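Local coordinates for protein dehydratase, IlvD/Edd family (Caulobacter crescentus, PDB 5OYN) that dehydrates D-xylonate to 2-dehydro-3-deoxy-D-arabinonate, and D-gluconate with similar efficiency, using a [2Fe-2S] cluster and magnesium, at residues G58-G63 with F94-I99; V77-D82 with M246-G251; L110-S115 with T141-M146; G118-L123 with A148-I153; V131-G136 with A155-G160. All coordinates share one frame; numbering follows the deposited sequence.

Contact 1 (G58-G63 with F94-I99)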
# COMPACT_ATOMS: atom_id res chain seq x y z
N GLY A 58 2.56 1.76 -19.81
CA GLY A 58 1.67 2.53 -18.97
C GLY A 58 0.54 1.67 -18.43
O GLY A 58 0.11 0.70 -19.06
N ILE A 59 0.09 2.00 -17.23
CA ILE A 59 -1.12 1.43 -16.64
C ILE A 59 -2.01 2.61 -16.27
O ILE A 59 -1.66 3.40 -15.39
CB ILE A 59 -0.82 0.54 -15.41
CG1 ILE A 59 0.20 -0.54 -15.76
CG2 ILE A 59 -2.07 -0.18 -14.91
CD1 ILE A 59 0.63 -1.37 -14.57
N ALA A 60 -3.13 2.77 -16.97
CA ALA A 60 -4.01 3.91 -16.71
C ALA A 60 -4.95 3.53 -15.57
O ALA A 60 -5.96 2.84 -15.77
CB ALA A 60 -4.76 4.33 -17.96
N GLN A 61 -4.61 3.99 -14.36
CA GLN A 61 -5.33 3.66 -13.14
C GLN A 61 -6.61 4.46 -13.04
O GLN A 61 -6.60 5.69 -13.12
CB GLN A 61 -4.46 3.95 -11.93
CG GLN A 61 -5.15 3.68 -10.61
CD GLN A 61 -5.54 2.22 -10.47
OE1 GLN A 61 -6.61 1.81 -10.91
NE2 GLN A 61 -4.66 1.42 -9.85
N THR A 62 -7.72 3.77 -12.83
CA THR A 62 -9.00 4.44 -12.68
C THR A 62 -9.58 4.31 -11.29
O THR A 62 -10.52 5.05 -10.96
CB THR A 62 -10.01 3.92 -13.71
OG1 THR A 62 -10.14 2.49 -13.58
CG2 THR A 62 -9.55 4.30 -15.13
N GLY A 63 -9.04 3.43 -10.46
CA GLY A 63 -9.58 3.24 -9.13
C GLY A 63 -9.10 4.32 -8.18
O GLY A 63 -7.98 4.81 -8.28
N PHE A 94 -0.26 5.36 -13.69
CA PHE A 94 -0.57 6.78 -13.69
C PHE A 94 -2.08 6.92 -13.72
O PHE A 94 -2.78 5.98 -14.10
CB PHE A 94 0.07 7.51 -14.88
CG PHE A 94 -0.42 7.03 -16.22
CD1 PHE A 94 -1.55 7.60 -16.80
CD2 PHE A 94 0.24 6.01 -16.89
CE1 PHE A 94 -2.00 7.15 -18.03
CE2 PHE A 94 -0.21 5.57 -18.12
CZ PHE A 94 -1.33 6.14 -18.69
N PRO A 95 -2.61 8.06 -13.30
CA PRO A 95 -4.06 8.19 -13.18
C PRO A 95 -4.70 8.92 -14.34
O PRO A 95 -4.00 9.50 -15.19
CB PRO A 95 -4.21 8.98 -11.88
CG PRO A 95 -3.01 9.88 -11.86
CD PRO A 95 -1.91 9.19 -12.65
N VAL A 96 -6.03 8.90 -14.37
CA VAL A 96 -6.83 9.67 -15.31
C VAL A 96 -7.88 10.44 -14.51
O VAL A 96 -8.01 10.28 -13.30
CB VAL A 96 -7.50 8.78 -16.38
CG1 VAL A 96 -6.45 8.25 -17.33
CG2 VAL A 96 -8.26 7.64 -15.73
N HIS A 97 -8.61 11.29 -15.21
CA HIS A 97 -9.72 11.99 -14.60
C HIS A 97 -10.68 10.96 -13.99
O HIS A 97 -11.01 9.97 -14.65
CB HIS A 97 -10.42 12.85 -15.65
CG HIS A 97 -11.57 13.64 -15.13
ND1 HIS A 97 -11.42 14.64 -14.20
CD2 HIS A 97 -12.89 13.56 -15.40
CE1 HIS A 97 -12.61 15.15 -13.92
NE2 HIS A 97 -13.52 14.52 -14.64
N PRO A 98 -11.08 11.12 -12.73
CA PRO A 98 -11.95 10.12 -12.10
C PRO A 98 -13.38 10.24 -12.57
O PRO A 98 -13.86 11.32 -12.92
CB PRO A 98 -11.85 10.46 -10.61
CG PRO A 98 -11.58 11.91 -10.58
CD PRO A 98 -10.65 12.15 -11.77
N ILE A 99 -14.07 9.10 -12.58
CA ILE A 99 -15.46 9.03 -13.02
C ILE A 99 -16.21 8.04 -12.13
O ILE A 99 -15.87 6.85 -12.10
CB ILE A 99 -15.60 8.62 -14.49
CG1 ILE A 99 -14.70 9.47 -15.40
CG2 ILE A 99 -17.08 8.68 -14.89
CD1 ILE A 99 -14.94 9.27 -16.91
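Phe94 bonds to strand 56-61 through both its N-H and its carbonyl. Its N-H donates to Ile59, Phe94 N to Ile59 O 2.9 Å, and its carbonyl receives Gln61, Phe94 O to Gln61 N 2.7 Å, which sets it as the parallel bridge partner of Ala60. With CG held between the backbone N and the carbonyl carbon (chi1 63°), the ring folds against the other strand. Ile59 O and Ala60 CA lie over one face, the latter as a CH-pi contact, while Gly58 CA sits in plane at the edge, 3.7 Å from Phe94 CE2. A serine in place of Phe94 would probably strip Ala60 and Gly58 of this cover and open a gap toward Leu119 and Thr122 of helix 109-125, which touch the same ring. Pro95, the bridge partner of Gln61, brings its CA-H to Gln61 O (Pro95 CA to Gln61 O 3.6 Å). Val96 N sends that same oxygen only a weak bond. Here the chains begin to part, with Val96 CG2 running alongside Thr62 CG2 at 3.6 Å; the Thr62 hydroxyl is bonded to Thr134. Strand 56-61, helix 73-87 and strand 90-95 form a beta-alpha-beta unit of the parallel sheet, and Thr62, just past the end of the first strand, lies about 7 Å from the cluster ligand Cys137, side chain to side chain.

Contact 2 (V77-D82 with M246-G251)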
# COMPACT_ATOMS: atom_id res chain seq x y z
N VAL A 77 -3.62 -3.65 -9.57
CA VAL A 77 -2.52 -3.04 -10.30
C VAL A 77 -1.23 -3.78 -10.03
O VAL A 77 -0.38 -3.90 -10.92
CB VAL A 77 -2.41 -1.55 -9.95
CG1 VAL A 77 -1.95 -1.35 -8.49
CG2 VAL A 77 -1.46 -0.86 -10.92
N GLN A 78 -1.06 -4.32 -8.81
CA GLN A 78 0.15 -5.07 -8.47
C GLN A 78 0.29 -6.33 -9.32
O GLN A 78 1.40 -6.71 -9.70
CB GLN A 78 0.15 -5.44 -6.98
CG GLN A 78 1.55 -5.61 -6.37
CD GLN A 78 2.62 -4.69 -7.00
OE1 GLN A 78 3.63 -5.17 -7.56
NE2 GLN A 78 2.40 -3.36 -6.92
N ARG A 79 -0.82 -7.02 -9.59
CA ARG A 79 -0.79 -8.18 -10.47
C ARG A 79 -0.39 -7.78 -11.88
O ARG A 79 0.37 -8.49 -12.55
CB ARG A 79 -2.16 -8.87 -10.47
CG ARG A 79 -2.47 -9.71 -9.24
CD ARG A 79 -1.23 -10.43 -8.78
NE ARG A 79 -1.11 -11.72 -9.42
CZ ARG A 79 0.04 -12.35 -9.61
NH1 ARG A 79 1.19 -11.80 -9.19
NH2 ARG A 79 0.05 -13.53 -10.21
N VAL A 80 -0.90 -6.65 -12.35
CA VAL A 80 -0.53 -6.17 -13.68
C VAL A 80 0.96 -5.90 -13.75
O VAL A 80 1.62 -6.25 -14.73
CB VAL A 80 -1.34 -4.92 -14.05
CG1 VAL A 80 -0.96 -4.46 -15.44
CG2 VAL A 80 -2.79 -5.21 -13.95
N ARG A 81 1.50 -5.22 -12.73
CA ARG A 81 2.94 -4.95 -12.66
C ARG A 81 3.73 -6.25 -12.72
O ARG A 81 4.74 -6.34 -13.42
CB ARG A 81 3.28 -4.18 -11.38
CG ARG A 81 2.95 -2.70 -11.45
CD ARG A 81 3.48 -1.89 -10.28
NE ARG A 81 4.87 -1.48 -10.49
CZ ARG A 81 5.94 -2.14 -10.01
NH1 ARG A 81 5.78 -3.24 -9.27
NH2 ARG A 81 7.16 -1.69 -10.26
N ASP A 82 3.26 -7.28 -12.02
CA ASP A 82 3.98 -8.53 -12.00
C ASP A 82 3.95 -9.18 -13.38
O ASP A 82 4.96 -9.73 -13.83
CB ASP A 82 3.40 -9.46 -10.92
CG ASP A 82 3.88 -9.09 -9.51
OD1 ASP A 82 4.64 -8.09 -9.33
OD2 ASP A 82 3.49 -9.80 -8.56
N MET A 246 -6.29 -12.97 -13.93
CA MET A 246 -6.49 -12.33 -15.22
C MET A 246 -5.67 -11.05 -15.30
O MET A 246 -5.12 -10.72 -16.36
CB MET A 246 -7.97 -12.04 -15.44
CG MET A 246 -8.25 -11.15 -16.62
SD MET A 246 -8.03 -12.07 -18.17
CE MET A 246 -9.16 -13.45 -17.95
N ALA A 247 -5.55 -10.33 -14.19
CA ALA A 247 -4.78 -9.09 -14.22
C ALA A 247 -3.32 -9.38 -14.51
O ALA A 247 -2.66 -8.64 -15.25
CB ALA A 247 -4.94 -8.33 -12.90
N TYR A 248 -2.79 -10.48 -13.96
CA TYR A 248 -1.43 -10.90 -14.26
C TYR A 248 -1.26 -11.22 -15.75
O TYR A 248 -0.37 -10.68 -16.41
CB TYR A 248 -1.06 -12.11 -13.41
CG TYR A 248 0.30 -12.69 -13.69
CD1 TYR A 248 1.46 -12.10 -13.18
CD2 TYR A 248 0.43 -13.85 -14.44
CE1 TYR A 248 2.72 -12.64 -13.43
CE2 TYR A 248 1.68 -14.39 -14.69
CZ TYR A 248 2.81 -13.79 -14.18
OH TYR A 248 4.03 -14.35 -14.45
N LYS A 249 -2.12 -12.10 -16.28
CA LYS A 249 -1.98 -12.50 -17.68
C LYS A 249 -2.14 -11.31 -18.62
O LYS A 249 -1.47 -11.24 -19.66
CB LYS A 249 -2.96 -13.61 -18.01
CG LYS A 249 -2.40 -14.97 -17.57
CD LYS A 249 -3.49 -15.92 -17.10
CE LYS A 249 -2.90 -17.17 -16.44
NZ LYS A 249 -3.84 -17.89 -15.49
N THR A 250 -2.98 -10.34 -18.25
CA THR A 250 -3.07 -9.13 -19.06
C THR A 250 -1.75 -8.37 -19.05
O THR A 250 -1.35 -7.79 -20.06
CB THR A 250 -4.21 -8.26 -18.57
OG1 THR A 250 -5.45 -8.99 -18.68
CG2 THR A 250 -4.30 -7.00 -19.41
N GLY A 251 -1.05 -8.38 -17.92
CA GLY A 251 0.24 -7.70 -17.87
C GLY A 251 1.28 -8.39 -18.72
O GLY A 251 2.08 -7.73 -19.40
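Arg79 meets Ala247 with its CB and Tyr248 with its guanidinium end. Its CB rests on the methyl of the alanine, Arg79 CB to Ala247 CB 3.7 Å. CG leaves anti to the carbonyl carbon (chi1 -77°), and CG and CD carry the chain onward, the bends at chi2 and chi3 bringing the guanidinium back beside Tyr248. Arg79 NE lies 4.0 Å from Tyr248 CB. The guanidinium and ring planes are only 7° apart, and Tyr248 CD1 sits over one face of the guanidinium, offset toward its rim. At the tip the two amino groups divide: Arg79 NH1 makes a salt bridge to Asp82 OD2 in plane at 3.1 Å, whereas NH2, 3.6 Å from Tyr248 CD1, forms one with Glu49 of the third subunit. The helices, 73-87 and 241-259, are neighbours in the layer on one face of the parallel sheet, where Val80 and Ala247 both press on Leu158. Their local axes cross at -37° and approach to 6.8 Å, consistent with the absence of a side chain at Gly251, whose CA lies 3.7 Å from Val80 O. Val80 CG2 touches Ala247 CB at 3.9 Å. Asp82 CB meets the edge of the Tyr248 ring in plane, and the phenol oxygen goes on to Asp86. Asp82 also forms salt bridges with Arg81 and Arg85 of the third subunit.

Contact 3 (L110-S115 with T141-M146); sequences LDRNLS and TPAGIM
Over one face of the Arg112 guanidinium lies the sulfur of Met146, with Met146 SD 3.4 Å from Arg112 NE, the thioether crossing the arginine at about a right angle. Asn113 OD1 accepts from Arg112 NH2 at 3.1 Å, tilted 27° out of the guanidinium plane. Their helices, 109-125 and 141-151, flank strand 130-135 in the chain and lie side by side in the layer on one face of the parallel sheet, their local axes 8.6 Å apart and crossing at -24°. Ala143 fills the middle: its methyl fits against the arginine chain, Ala143 CB to Arg112 CG 3.6 Å, and is about as close to Arg112 O. Arg112 CG stands anti to the backbone N (chi1 -172°); chi2, also extended, lays Arg112 CD against Pro142 CG at 3.9 Å, and the bend at chi3 then turns NE toward the sulfur of Met146. NH1 also bonds to His292 ND1 and NH2 to Gly579 O, so the buried guanidinium has hydrogen-bond partners for both. A leucine in place of Arg112 would probably leave Asn113 OD1, Gly579 O and His292 without this donor and the Met146 thioether without the flat group. Pro142 is about 7 Å from the magnesium ligand Asp138, side chain to side chain. The amide of Asn113 donates through ND2 to Gly580 O, and its OD1 stands 3.6 Å from the Met146 CE methyl.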
# COMPACT_ATOMS: atom_id res chain seq x y z
N LEU A 110 -20.70 13.88 -18.69
CA LEU A 110 -19.83 15.02 -18.95
C LEU A 110 -18.36 14.63 -18.94
O LEU A 110 -17.53 15.31 -19.56
CB LEU A 110 -20.08 16.09 -17.89
CG LEU A 110 -21.26 17.00 -18.17
CD1 LEU A 110 -21.45 17.96 -17.01
CD2 LEU A 110 -21.00 17.73 -19.45
N ASP A 111 -18.02 13.55 -18.26
CA ASP A 111 -16.63 13.28 -17.93
C ASP A 111 -15.93 12.38 -18.93
O ASP A 111 -14.69 12.41 -19.01
CB ASP A 111 -16.55 12.66 -16.53
CG ASP A 111 -16.72 13.70 -15.44
OD1 ASP A 111 -16.33 14.87 -15.69
OD2 ASP A 111 -17.25 13.37 -14.35
N ARG A 112 -16.68 11.60 -19.71
CA ARG A 112 -16.04 10.66 -20.62
C ARG A 112 -15.12 11.39 -21.59
O ARG A 112 -13.98 10.96 -21.82
CB ARG A 112 -17.09 9.86 -21.37
CG ARG A 112 -16.49 8.74 -22.18
CD ARG A 112 -17.46 8.30 -23.26
NE ARG A 112 -17.36 9.17 -24.42
CZ ARG A 112 -18.31 9.31 -25.33
NH1 ARG A 112 -19.44 8.64 -25.23
NH2 ARG A 112 -18.11 10.13 -26.35
N ASN A 113 -15.59 12.51 -22.14
CA ASN A 113 -14.77 13.23 -23.11
C ASN A 113 -13.62 13.95 -22.42
O ASN A 113 -12.50 13.99 -22.95
CB ASN A 113 -15.66 14.19 -23.91
CG ASN A 113 -16.54 13.47 -24.94
OD1 ASN A 113 -16.21 12.37 -25.42
ND2 ASN A 113 -17.66 14.08 -25.30
N LEU A 114 -13.87 14.51 -21.23
CA LEU A 114 -12.82 15.17 -20.46
C LEU A 114 -11.72 14.19 -20.07
O LEU A 114 -10.53 14.50 -20.15
CB LEU A 114 -13.41 15.85 -19.23
CG LEU A 114 -12.43 16.51 -18.26
CD1 LEU A 114 -11.52 17.51 -18.95
CD2 LEU A 114 -13.19 17.18 -17.12
N SER A 115 -12.10 12.99 -19.63
CA SER A 115 -11.09 11.97 -19.34
C SER A 115 -10.36 11.57 -20.62
O SER A 115 -9.14 11.38 -20.61
CB SER A 115 -11.77 10.77 -18.67
OG SER A 115 -10.86 9.73 -18.37
N THR A 141 -14.60 2.61 -19.64
CA THR A 141 -14.23 1.73 -20.75
C THR A 141 -14.19 2.49 -22.07
O THR A 141 -13.13 2.48 -22.74
CB THR A 141 -15.18 0.53 -20.80
OG1 THR A 141 -15.42 0.06 -19.46
CG2 THR A 141 -14.58 -0.59 -21.62
N PRO A 142 -15.27 3.19 -22.51
CA PRO A 142 -15.15 3.97 -23.76
C PRO A 142 -14.12 5.08 -23.67
O PRO A 142 -13.29 5.23 -24.58
CB PRO A 142 -16.57 4.52 -23.96
CG PRO A 142 -17.20 4.48 -22.63
CD PRO A 142 -16.64 3.26 -21.97
N ALA A 143 -14.13 5.86 -22.59
CA ALA A 143 -13.13 6.91 -22.41
C ALA A 143 -11.71 6.36 -22.59
O ALA A 143 -10.87 6.99 -23.23
CB ALA A 143 -13.28 7.56 -21.04
N GLY A 144 -11.44 5.17 -22.05
CA GLY A 144 -10.11 4.60 -22.20
C GLY A 144 -9.83 4.18 -23.64
O GLY A 144 -8.82 4.58 -24.23
N ILE A 145 -10.73 3.39 -24.22
CA ILE A 145 -10.51 2.90 -25.58
C ILE A 145 -10.45 4.05 -26.58
O ILE A 145 -9.56 4.09 -27.44
CB ILE A 145 -11.60 1.87 -25.95
CG1 ILE A 145 -11.51 0.70 -24.97
CG2 ILE A 145 -11.44 1.45 -27.39
CD1 ILE A 145 -12.53 -0.36 -25.19
N MET A 146 -11.37 5.01 -26.46
CA MET A 146 -11.31 6.19 -27.32
C MET A 146 -9.92 6.83 -27.30
O MET A 146 -9.33 7.10 -28.35
CB MET A 146 -12.37 7.21 -26.88
CG MET A 146 -13.76 6.83 -27.32
SD MET A 146 -15.05 7.71 -26.42
CE MET A 146 -14.44 9.39 -26.43

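Contact 4 (G118-L123 with A148-I153); sequences GLVETL and ATTVNI
Val151 points its two methyls at helix 109-125, where Val120 and Leu123, one turn apart, receive them. The CG2 branch, anti to the carbonyl carbon, goes furthest in: Val151 CG2 lies 3.8 Å from Val120 CB and 4.2 Å from Leu123 CB. CG1, anti to the backbone N (chi1 170°), stays with the leucine alone, Val151 CG1 to Leu123 CB 4.2 Å. The valine therefore sits in the groove between two successive turns, and its CG2 is also near the Val120 carbonyl oxygen. Val120 in turn extends CG1 toward the second helix, where it meets Thr150 CB at 4.2 Å; the Thr150 hydroxyl is hydrogen-bonded to Tyr116 OH, and weakly to Met146 O. Leu123 spreads its two ends. CD1 comes over the backbone of the second helix, Leu123 CD1 to Ala148 CA 3.9 Å, while CD2 meets the tip of the isoleucine, Leu123 CD2 to Ile153 CD1 4.3 Å. Asn152 leaves the helix with positive phi (63°), and Ile153 then points back toward Leu123; the Asn152 amide is bonded to Leu265 N and Asp590. Across the segments, side chains meet through carbon atoms. Both helices pack on the same face of the parallel sheet: Leu123 also touches Phe94 and Val131, and Ala148 touches Leu133. Helix 109-125 also meets the second subunit: Val120 packs on Pro564 and Glu121 forms a salt bridge with Arg104 of that chain. Within the chain, the backbones of Thr150 and Val151 bond to Leu591 and Ala592.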
# COMPACT_ATOMS: atom_id res chain seq x y z
N GLY A 118 -7.48 14.05 -21.49
CA GLY A 118 -6.32 13.92 -20.64
C GLY A 118 -5.56 12.64 -20.86
O GLY A 118 -4.33 12.61 -20.71
N LEU A 119 -6.25 11.56 -21.23
CA LEU A 119 -5.51 10.33 -21.45
C LEU A 119 -4.63 10.43 -22.70
O LEU A 119 -3.47 9.99 -22.68
CB LEU A 119 -6.46 9.14 -21.53
CG LEU A 119 -5.77 7.76 -21.50
CD1 LEU A 119 -4.65 7.67 -20.48
CD2 LEU A 119 -6.79 6.68 -21.23
N VAL A 120 -5.14 11.04 -23.79
CA VAL A 120 -4.33 11.15 -25.01
C VAL A 120 -3.11 12.04 -24.75
O VAL A 120 -1.99 11.72 -25.17
CB VAL A 120 -5.14 11.64 -26.24
CG1 VAL A 120 -6.49 10.95 -26.35
CG2 VAL A 120 -5.29 13.17 -26.29
N GLU A 121 -3.29 13.16 -24.04
CA GLU A 121 -2.15 14.00 -23.68
C GLU A 121 -1.06 13.17 -22.99
O GLU A 121 0.11 13.23 -23.37
CB GLU A 121 -2.59 15.15 -22.78
CG GLU A 121 -3.22 16.37 -23.49
CD GLU A 121 -2.69 16.62 -24.91
OE1 GLU A 121 -3.28 16.07 -25.86
OE2 GLU A 121 -1.71 17.40 -25.07
N THR A 122 -1.45 12.38 -21.99
CA THR A 122 -0.50 11.54 -21.26
C THR A 122 0.11 10.47 -22.16
O THR A 122 1.34 10.32 -22.23
CB THR A 122 -1.20 10.89 -20.06
OG1 THR A 122 -1.77 11.91 -19.23
CG2 THR A 122 -0.25 10.03 -19.24
N LEU A 123 -0.73 9.69 -22.86
CA LEU A 123 -0.21 8.59 -23.68
C LEU A 123 0.74 9.10 -24.76
O LEU A 123 1.75 8.45 -25.06
CB LEU A 123 -1.36 7.83 -24.34
CG LEU A 123 -2.25 6.96 -23.46
CD1 LEU A 123 -3.19 6.18 -24.37
CD2 LEU A 123 -1.43 6.03 -22.61
N ALA A 148 -6.97 5.57 -26.27
CA ALA A 148 -5.89 4.72 -26.77
C ALA A 148 -5.88 4.67 -28.30
O ALA A 148 -4.81 4.57 -28.89
CB ALA A 148 -6.00 3.31 -26.19
N THR A 149 -7.05 4.74 -28.95
CA THR A 149 -7.02 4.61 -30.41
C THR A 149 -6.57 5.91 -31.07
O THR A 149 -5.79 5.86 -32.03
CB THR A 149 -8.37 4.16 -30.97
OG1 THR A 149 -9.26 5.27 -31.07
CG2 THR A 149 -9.00 3.10 -30.12
N THR A 150 -7.04 7.06 -30.58
CA THR A 150 -6.55 8.34 -31.10
C THR A 150 -5.04 8.37 -31.13
O THR A 150 -4.43 8.78 -32.12
CB THR A 150 -7.08 9.50 -30.25
OG1 THR A 150 -8.50 9.60 -30.39
CG2 THR A 150 -6.45 10.80 -30.69
N VAL A 151 -4.40 7.91 -30.05
CA VAL A 151 -2.95 7.88 -30.03
C VAL A 151 -2.44 6.66 -30.78
O VAL A 151 -1.44 6.73 -31.50
CB VAL A 151 -2.45 7.94 -28.58
CG1 VAL A 151 -0.95 7.65 -28.51
CG2 VAL A 151 -2.78 9.29 -27.99
N ASN A 152 -3.13 5.53 -30.63
CA ASN A 152 -2.83 4.31 -31.37
C ASN A 152 -1.44 3.78 -31.03
O ASN A 152 -0.56 3.69 -31.88
CB ASN A 152 -2.99 4.52 -32.89
CG ASN A 152 -3.16 3.21 -33.64
OD1 ASN A 152 -3.83 2.29 -33.17
ND2 ASN A 152 -2.56 3.12 -34.82
N ILE A 153 -1.27 3.44 -29.76
CA ILE A 153 -0.15 2.58 -29.34
C ILE A 153 -0.78 1.28 -28.85
O ILE A 153 -1.97 1.29 -28.49
CB ILE A 153 0.70 3.25 -28.24
CG1 ILE A 153 -0.18 3.80 -27.12
CG2 ILE A 153 1.55 4.36 -28.81
CD1 ILE A 153 0.58 3.98 -25.80

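Contact 5 (V131-G136 with A155-G160)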
# COMPACT_ATOMS: atom_id res chain seq x y z
N VAL A 131 -0.05 0.33 -23.36
CA VAL A 131 -0.89 0.73 -22.24
C VAL A 131 -1.80 -0.42 -21.82
O VAL A 131 -2.19 -1.28 -22.62
CB VAL A 131 -1.72 1.98 -22.59
CG1 VAL A 131 -2.80 1.64 -23.57
CG2 VAL A 131 -2.30 2.59 -21.31
N VAL A 132 -2.09 -0.46 -20.52
CA VAL A 132 -3.10 -1.33 -19.95
C VAL A 132 -4.19 -0.43 -19.40
O VAL A 132 -3.96 0.33 -18.45
CB VAL A 132 -2.53 -2.23 -18.86
CG1 VAL A 132 -3.65 -3.04 -18.23
CG2 VAL A 132 -1.46 -3.13 -19.45
N LEU A 133 -5.37 -0.48 -20.02
CA LEU A 133 -6.50 0.36 -19.65
C LEU A 133 -7.31 -0.38 -18.58
O LEU A 133 -7.87 -1.45 -18.86
CB LEU A 133 -7.37 0.68 -20.87
CG LEU A 133 -6.70 1.31 -22.09
CD1 LEU A 133 -7.63 1.29 -23.27
CD2 LEU A 133 -6.26 2.74 -21.81
N THR A 134 -7.37 0.18 -17.38
CA THR A 134 -8.18 -0.38 -16.30
C THR A 134 -9.57 0.23 -16.40
O THR A 134 -9.71 1.44 -16.60
CB THR A 134 -7.57 -0.12 -14.92
OG1 THR A 134 -7.58 1.28 -14.63
CG2 THR A 134 -6.12 -0.63 -14.84
N THR A 135 -10.60 -0.60 -16.30
CA THR A 135 -11.96 -0.16 -16.59
C THR A 135 -12.93 -0.83 -15.64
O THR A 135 -12.69 -1.93 -15.14
CB THR A 135 -12.41 -0.51 -18.03
OG1 THR A 135 -12.52 -1.93 -18.16
CG2 THR A 135 -11.42 0.01 -19.09
N GLY A 136 -14.06 -0.15 -15.42
CA GLY A 136 -15.15 -0.66 -14.62
C GLY A 136 -16.39 0.20 -14.72
O GLY A 136 -17.28 -0.11 -15.52
N ALA A 155 -2.60 -1.44 -26.98
CA ALA A 155 -3.44 -1.26 -25.81
C ALA A 155 -4.12 -2.57 -25.47
O ALA A 155 -4.20 -3.49 -26.29
CB ALA A 155 -4.50 -0.18 -26.04
N ILE A 156 -4.63 -2.66 -24.24
CA ILE A 156 -5.40 -3.83 -23.82
C ILE A 156 -6.23 -3.41 -22.62
O ILE A 156 -5.78 -2.63 -21.77
CB ILE A 156 -4.46 -5.03 -23.52
CG1 ILE A 156 -5.23 -6.33 -23.39
CG2 ILE A 156 -3.57 -4.77 -22.30
CD1 ILE A 156 -4.28 -7.51 -23.08
N VAL A 157 -7.49 -3.88 -22.58
CA VAL A 157 -8.40 -3.51 -21.50
C VAL A 157 -8.31 -4.55 -20.40
O VAL A 157 -8.27 -5.76 -20.68
CB VAL A 157 -9.84 -3.36 -22.00
CG1 VAL A 157 -10.82 -3.45 -20.83
CG2 VAL A 157 -10.03 -2.05 -22.76
N LEU A 158 -8.27 -4.08 -19.16
CA LEU A 158 -8.43 -4.94 -17.99
C LEU A 158 -9.67 -4.47 -17.25
O LEU A 158 -9.74 -3.32 -16.81
CB LEU A 158 -7.20 -4.89 -17.07
CG LEU A 158 -7.34 -5.76 -15.82
CD1 LEU A 158 -7.60 -7.23 -16.16
CD2 LEU A 158 -6.13 -5.61 -14.97
N SER A 159 -10.64 -5.36 -17.12
CA SER A 159 -11.90 -5.03 -16.45
C SER A 159 -11.75 -5.24 -14.95
O SER A 159 -11.06 -6.16 -14.51
CB SER A 159 -13.04 -5.90 -16.97
OG SER A 159 -13.13 -5.85 -18.39
N GLY A 160 -12.42 -4.39 -14.17
CA GLY A 160 -12.52 -4.63 -12.74
C GLY A 160 -13.42 -5.81 -12.42
O GLY A 160 -13.05 -6.68 -11.62
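Leu133 and Leu158 form the middle of a backbone ladder between the strands. Leu133 takes Ile156 O through its N-H, Leu133 N to Ile156 O 2.8 Å, and gives its carbonyl to Leu158, Leu133 O to Leu158 N 2.7 Å, a nearly straight bond (177° at the hydrogen). Thr135 N then reaches Leu158 O at 2.9 Å, and Gly160 N closes the row on Thr135 O at 2.7 Å. At the opposite end the bond from Ile156 N to Val131 O is weak. Side chains alternate about this ladder. On one face Val131 CG1 meets Ala155 CB at 3.5 Å, Leu133 CD1 reaches Val157 CG2 at 4.1 Å, and Thr135 lies about square to Val157, with OG1 3.5 Å from Val157 CG1. On the other, Val132 and Ile156 lie side by side, pointing the same way, Val132 CG2 to Ile156 CG2 3.9 Å, while Val132 CG1 leans toward Leu158 CB. These parallel strands are joined through helix 141-151 in a beta-alpha-beta crossover, and 155-159 is the outermost strand of this four-stranded sheet, its far edge bonded at Val157 to the loop residue Leu228. Helix 141-151 packs on the Leu133 and Val157 face, helices 73-87 and 241-259 on the Val132 and Leu158 face. The hydroxyls of Thr135 and Ser159 are both bonded to Asn220 OD1, Thr135 O has a second donor in His73 NE2, and the Thr134 hydroxyl ties the ladder to Ala60 O of strand 56-61; next after Gly136 comes the cluster ligand Cys137.

All five contacts are buried and belong to one three-layer alpha-beta-alpha body. Contacts 1 and 5 build the parallel sheet from backbone bonds, strand 56-61 bonding directly to strand 130-135 between them. Contact 2 pairs helices on one face; contacts 3 and 4 use the same two helices on the other, touching near Leu119 and Gly144. Chemistry follows place: contact 4 is mainly apolar, contact 3, nearer the metal sites, is built round a buried arginine, and contact 2 carries charges shared with the third subunit. Contacts 1, 3 and 4 reach the second subunit, whereas no other chain touches contact 5. Leu158 links contact 5 to contact 2, and Phe94 links contact 1 to contact 4.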